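Local atomic coordinates of pyocin-S2 immunity protein (Pseudomonas aeruginosa, PDB entry 4QKO), a protein that binds the nuclease domain of pyocin S2 and so probably protects the producing bacterium from its own toxin. Residues 51-54 / 60-63; 14-19 / 35-40. All blocks are in the same frame, centred on the assembly; numbering follows the deposited sequence. Where two conformers were deposited one is given.

Interaction 1 (51-54 / 60-63); sequences SDLL and NRED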
loop_
_atom_site.group_PDB
_atom_site.type_symbol
_atom_site.label_atom_id
_atom_site.label_comp_id
_atom_site.label_asym_id
_atom_site.label_seq_id
_atom_site.Cartn_x
_atom_site.Cartn_y
_atom_site.Cartn_z
ATOM N N SER A 51 7.986 -5.799 -4.988
ATOM C CA SER A 51 7.366 -5.520 -3.663
ATOM C C SER A 51 6.374 -6.624 -3.252
ATOM O O SER A 51 5.957 -6.682 -2.095
ATOM C CB SER A 51 6.699 -4.154 -3.632
ATOM O OG SER A 51 5.738 -3.940 -4.625
ATOM N N ASP A 52 5.970 -7.520 -4.181
ATOM C CA ASP A 52 5.023 -8.540 -3.805
ATOM C C ASP A 52 5.675 -9.471 -2.800
ATOM O O ASP A 52 4.966 -10.079 -2.068
ATOM C CB ASP A 52 4.475 -9.413 -4.927
ATOM C CG ASP A 52 3.609 -8.666 -5.917
ATOM O OD1 ASP A 52 3.284 -7.492 -5.696
ATOM O OD2 ASP A 52 3.217 -9.301 -6.981
ATOM N N LEU A 53 7.018 -9.549 -2.746
ATOM C CA LEU A 53 7.742 -10.352 -1.741
ATOM C C LEU A 53 7.338 -9.891 -0.349
ATOM O O LEU A 53 7.223 -10.701 0.521
ATOM C CB LEU A 53 9.239 -10.169 -1.894
ATOM C CG LEU A 53 9.870 -10.759 -3.149
ATOM C CD1 LEU A 53 11.350 -10.525 -3.128
ATOM C CD2 LEU A 53 9.638 -12.256 -3.217
ATOM N N LEU A 54 7.147 -8.571 -0.212
ATOM C CA LEU A 54 6.775 -8.037 1.070
ATOM C C LEU A 54 5.304 -8.110 1.378
ATOM O O LEU A 54 4.921 -8.394 2.495
ATOM C CB LEU A 54 7.170 -6.554 1.093
ATOM C CG LEU A 54 8.634 -6.155 0.875
ATOM C CD1 LEU A 54 8.716 -4.695 0.650
ATOM C CD2 LEU A 54 9.449 -6.495 2.094
ATOM N N ASN A 60 3.735 -20.488 -0.486
ATOM C CA ASN A 60 4.675 -21.617 -0.267
ATOM C C ASN A 60 5.797 -21.332 0.707
ATOM O O ASN A 60 6.685 -22.153 0.886
ATOM C CB ASN A 60 5.217 -22.087 -1.593
ATOM C CG ASN A 60 6.211 -21.135 -2.215
ATOM O OD1 ASN A 60 6.614 -20.106 -1.647
ATOM N ND2 ASN A 60 6.567 -21.449 -3.450
ATOM N N ARG A 61 5.797 -20.176 1.351
ATOM C CA ARG A 61 6.842 -19.880 2.270
ATOM C C ARG A 61 6.353 -18.936 3.362
ATOM O O ARG A 61 5.186 -18.495 3.367
ATOM C CB ARG A 61 8.129 -19.374 1.556
ATOM C CG ARG A 61 8.007 -18.119 0.675
ATOM C CD ARG A 61 8.014 -16.820 1.488
ATOM N NE ARG A 61 8.097 -15.633 0.633
ATOM C CZ ARG A 61 8.009 -14.364 1.060
ATOM N NH1 ARG A 61 7.775 -14.084 2.332
ATOM N NH2 ARG A 61 8.061 -13.373 0.171
ATOM N N GLU A 62 7.219 -18.683 4.334
ATOM C CA GLU A 62 6.815 -17.908 5.500
ATOM C C GLU A 62 6.637 -16.452 5.177
ATOM O O GLU A 62 7.539 -15.866 4.638
ATOM C CB GLU A 62 7.884 -18.001 6.608
ATOM C CG GLU A 62 7.486 -17.222 7.857
ATOM C CD GLU A 62 8.429 -17.439 9.024
ATOM O OE1 GLU A 62 7.970 -18.092 9.988
ATOM O OE2 GLU A 62 9.602 -16.972 8.984
ATOM N N ASP A 63 5.491 -15.866 5.516
ATOM C CA ASP A 63 5.277 -14.427 5.367
ATOM C C ASP A 63 5.922 -13.699 6.525
ATOM O O ASP A 63 5.272 -13.500 7.559
ATOM C CB ASP A 63 3.778 -14.114 5.314
ATOM C CG ASP A 63 3.498 -12.624 5.177
ATOM O OD1 ASP A 63 4.463 -11.794 5.068
ATOM O OD2 ASP A 63 2.302 -12.281 5.122
HETATM O O HOH W 1 6.560 -11.590 3.229
#
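Arg61 reaches Leu53 through a chain that starts with CG lodged between the backbone N and the carbonyl carbon (chi1 58°), bends at chi2 (80°) and then runs straight out to the guanidinium. In the four-helix fold of the colicin and pyocin immunity proteins, this side chain bridges the short helix 52-55 and the loop that leads from it into helix 65-78. Arg61 NH2 gives a hydrogen bond of 2.8 Å to Leu53 O, reached through a lone pair in the carbonyl plane, with 154° at the hydrogen. The acceptor also lies close to the guanidinium plane, so the bond is made edge-on. Beside it, the leucine side chain crosses the arginine at about a right angle, and Leu53 CD2 comes to 3.9 Å from Arg61 NH2.

The other terminal nitrogen turns back on its own loop: Arg61 NH1 binds Glu62 O at 2.9 Å, with that oxygen in the guanidinium plane. Two bonds to backbone carbonyls thus fix the rotation of the flat group, while NE makes a salt bridge with Glu71 of helix 65-78, which should steady the positive charge. Asp63 brings its carboxylate into the same polar network, where OD1 also bonds to Tyr21 OH. The toxin reaches both segments: Leu54 O and Asp63 OD2 both accept hydrogen bonds from ND2 of Asn71 in the Pyocin-S2 chain, so the two segments share one partner at the interface. Between the two segments a water accepts from Arg61 NH1 and donates to both Leu53 O, at 2.9 Å, and Asp63 OD1, at 2.8 Å.

Interaction 2 (14-19 / 35-40); sequences LEFVKD and IQAVLE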
loop_
_atom_site.group_PDB
_atom_site.type_symbol
_atom_site.label_atom_id
_atom_site.label_comp_id
_atom_site.label_asym_id
_atom_site.label_seq_id
_atom_site.Cartn_x
_atom_site.Cartn_y
_atom_site.Cartn_z
ATOM N N LEU A 14 18.605 -8.435 6.265
ATOM C CA LEU A 14 17.453 -8.809 7.074
ATOM C C LEU A 14 16.995 -7.606 7.883
ATOM O O LEU A 14 15.786 -7.329 7.940
ATOM C CB LEU A 14 17.734 -10.055 7.948
ATOM C CG LEU A 14 16.679 -10.399 8.968
ATOM C CD1 LEU A 14 15.400 -10.877 8.328
ATOM C CD2 LEU A 14 17.209 -11.438 9.936
ATOM N N GLU A 15 17.930 -6.882 8.483
ATOM C CA GLU A 15 17.530 -5.725 9.284
ATOM C C GLU A 15 16.885 -4.586 8.428
ATOM O O GLU A 15 15.907 -3.969 8.851
ATOM C CB GLU A 15 18.715 -5.241 10.100
ATOM C CG GLU A 15 19.500 -6.356 10.818
ATOM C CD GLU A 15 18.673 -7.568 11.292
ATOM O OE1 GLU A 15 17.454 -7.415 11.590
ATOM O OE2 GLU A 15 19.256 -8.672 11.409
ATOM N N PHE A 16 17.383 -4.340 7.218
ATOM C CA PHE A 16 16.720 -3.433 6.269
ATOM C C PHE A 16 15.300 -3.944 5.912
ATOM O O PHE A 16 14.310 -3.185 6.001
ATOM C CB PHE A 16 17.527 -3.377 5.028
ATOM C CG PHE A 16 16.977 -2.538 3.903
ATOM C CD1 PHE A 16 16.678 -1.194 4.067
ATOM C CD2 PHE A 16 16.856 -3.094 2.615
ATOM C CE1 PHE A 16 16.240 -0.406 2.972
ATOM C CE2 PHE A 16 16.457 -2.306 1.506
ATOM C CZ PHE A 16 16.153 -0.963 1.681
ATOM N N VAL A 17 15.170 -5.243 5.578
ATOM C CA VAL A 17 13.832 -5.758 5.230
ATOM C C VAL A 17 12.858 -5.699 6.441
ATOM O O VAL A 17 11.693 -5.336 6.301
ATOM C CB VAL A 17 13.972 -7.203 4.698
ATOM C CG1 VAL A 17 12.607 -7.757 4.511
ATOM C CG2 VAL A 17 14.762 -7.241 3.383
ATOM N N LYS A 18 13.346 -6.011 7.640
ATOM C CA LYS A 18 12.513 -5.939 8.842
ATOM C C LYS A 18 12.071 -4.508 9.041
ATOM O O LYS A 18 10.904 -4.285 9.397
ATOM C CB LYS A 18 13.229 -6.292 10.144
ATOM C CG LYS A 18 13.403 -7.724 10.611
ATOM C CD LYS A 18 13.982 -7.677 12.038
ATOM C CE LYS A 18 15.024 -8.769 12.334
ATOM N NZ LYS A 18 14.387 -10.043 12.762
ATOM N N ASP A 19 12.968 -3.542 8.815
ATOM C CA ASP A 19 12.592 -2.121 8.906
ATOM C C ASP A 19 11.500 -1.708 7.955
ATOM O O ASP A 19 10.562 -0.986 8.342
ATOM C CB ASP A 19 13.787 -1.183 8.746
ATOM C CG ASP A 19 14.765 -1.252 9.968
ATOM O OD1 ASP A 19 14.317 -1.601 11.086
ATOM O OD2 ASP A 19 15.992 -0.973 9.800
ATOM N N ILE A 35 8.403 4.723 0.820
ATOM C CA ILE A 35 8.243 4.384 -0.581
ATOM C C ILE A 35 9.598 4.234 -1.234
ATOM O O ILE A 35 9.830 3.288 -2.025
ATOM C CB ILE A 35 7.360 5.399 -1.350
ATOM C CG1 ILE A 35 5.893 5.280 -0.934
ATOM C CG2 ILE A 35 7.465 5.160 -2.861
ATOM C CD1 ILE A 35 4.976 6.427 -1.326
ATOM N N GLN A 36 10.509 5.154 -0.900
ATOM C CA GLN A 36 11.874 5.077 -1.412
ATOM C C GLN A 36 12.605 3.829 -1.029
ATOM O O GLN A 36 13.285 3.222 -1.859
ATOM C CB GLN A 36 12.689 6.304 -0.974
ATOM C CG GLN A 36 12.321 7.475 -1.837
ATOM C CD GLN A 36 12.513 7.127 -3.319
ATOM O OE1 GLN A 36 13.619 6.694 -3.724
ATOM N NE2 GLN A 36 11.420 7.269 -4.134
ATOM N N ALA A 37 12.429 3.399 0.205
ATOM C CA ALA A 37 13.064 2.165 0.657
ATOM C C ALA A 37 12.477 0.927 -0.076
ATOM O O ALA A 37 13.205 0.040 -0.448
ATOM C CB ALA A 37 12.847 2.030 2.120
ATOM N N VAL A 38 11.161 0.875 -0.280
ATOM C CA VAL A 38 10.547 -0.172 -1.083
ATOM C C VAL A 38 11.142 -0.197 -2.523
ATOM O O VAL A 38 11.495 -1.261 -3.014
ATOM C CB VAL A 38 9.052 -0.069 -1.108
ATOM C CG1 VAL A 38 8.460 -1.076 -2.109
ATOM C CG2 VAL A 38 8.499 -0.411 0.254
ATOM N N LEU A 39 11.284 0.960 -3.147
ATOM C CA LEU A 39 11.902 1.075 -4.510
ATOM C C LEU A 39 13.329 0.663 -4.466
ATOM O O LEU A 39 13.767 -0.105 -5.318
ATOM C CB LEU A 39 11.739 2.485 -5.062
ATOM C CG LEU A 39 10.275 2.893 -5.406
ATOM C CD1 LEU A 39 10.158 4.381 -5.753
ATOM C CD2 LEU A 39 9.660 2.067 -6.550
ATOM N N GLU A 40 14.048 1.037 -3.412
ATOM C CA GLU A 40 15.407 0.540 -3.196
ATOM C C GLU A 40 15.477 -1.008 -3.042
ATOM O O GLU A 40 16.364 -1.624 -3.622
ATOM C CB GLU A 40 16.087 1.220 -2.002
ATOM C CG GLU A 40 16.535 2.633 -2.319
ATOM C CD GLU A 40 17.165 3.452 -1.155
ATOM O OE1 GLU A 40 18.088 2.940 -0.461
ATOM O OE2 GLU A 40 16.806 4.658 -1.009
#
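Phe16 points its ring from helix 10-21 at the backbone of helix 31-45, with Ala37 and Glu40, one turn apart, receiving its far end. CG stands anti to the backbone N (chi1 177°), which carries the ring out toward helix 31-45. The leading atom is CZ: it lies 3.8 Å from Ala37 O, which approaches the ring obliquely, and 4.3 Å from Glu40 CB, which sits at the ring edge near its plane. On one flank of that tip, Phe16 CE1 meets the methyl of Ala37, CE1 to CB being 4.3 Å. The CB bonds of Phe16, Ala37 and Glu40 all point toward the other helix, yet the small alanine leaves the phenylalanine to span most of the distance; the closest CA atoms, those of Phe16 and Ala37, are 8.7 Å apart. No hydrogen bond crosses here, and the Glu40 side chain takes part through its CB, at the margin of a van der Waals contact.

Farther along helix 31-45 the Phe16 side chain also touches Leu44, while Ala37 is packed by Ile20 and Phe28. Val17, next to Phe16, packs instead on Phe41 of helix 31-45 and Val68 of helix 65-78. Helix 31-45 thus meets Phe16 and Ile20 of helix 10-21, while its Ile35 and Val38 pack on Tyr85 of the Pyocin-S2 chain and its Leu39 on Ile96 of that chain.

In the fold
From the N terminus, helix 10-21 comes first; the chain then loops round into helix 31-45, and interaction 2 closes that excursion, pairing 14-19 with 35-40 across 15 intervening residues. Only after this does the short helix 52-55 follow, and interaction 1 closes a much tighter loop of five residues between 51-54 and 60-63, just ahead of helix 65-78. The two are in series, neither nested nor crossed, with centres about 14 Å apart. Interaction 2 ties helix 10-21 to helix 31-45, and interaction 1 ties helix 52-55 to the loop after it; the two pairs are joined where Ser51 CB packs on Val38 CG1 at 3.9 Å and Leu54 touches Val17.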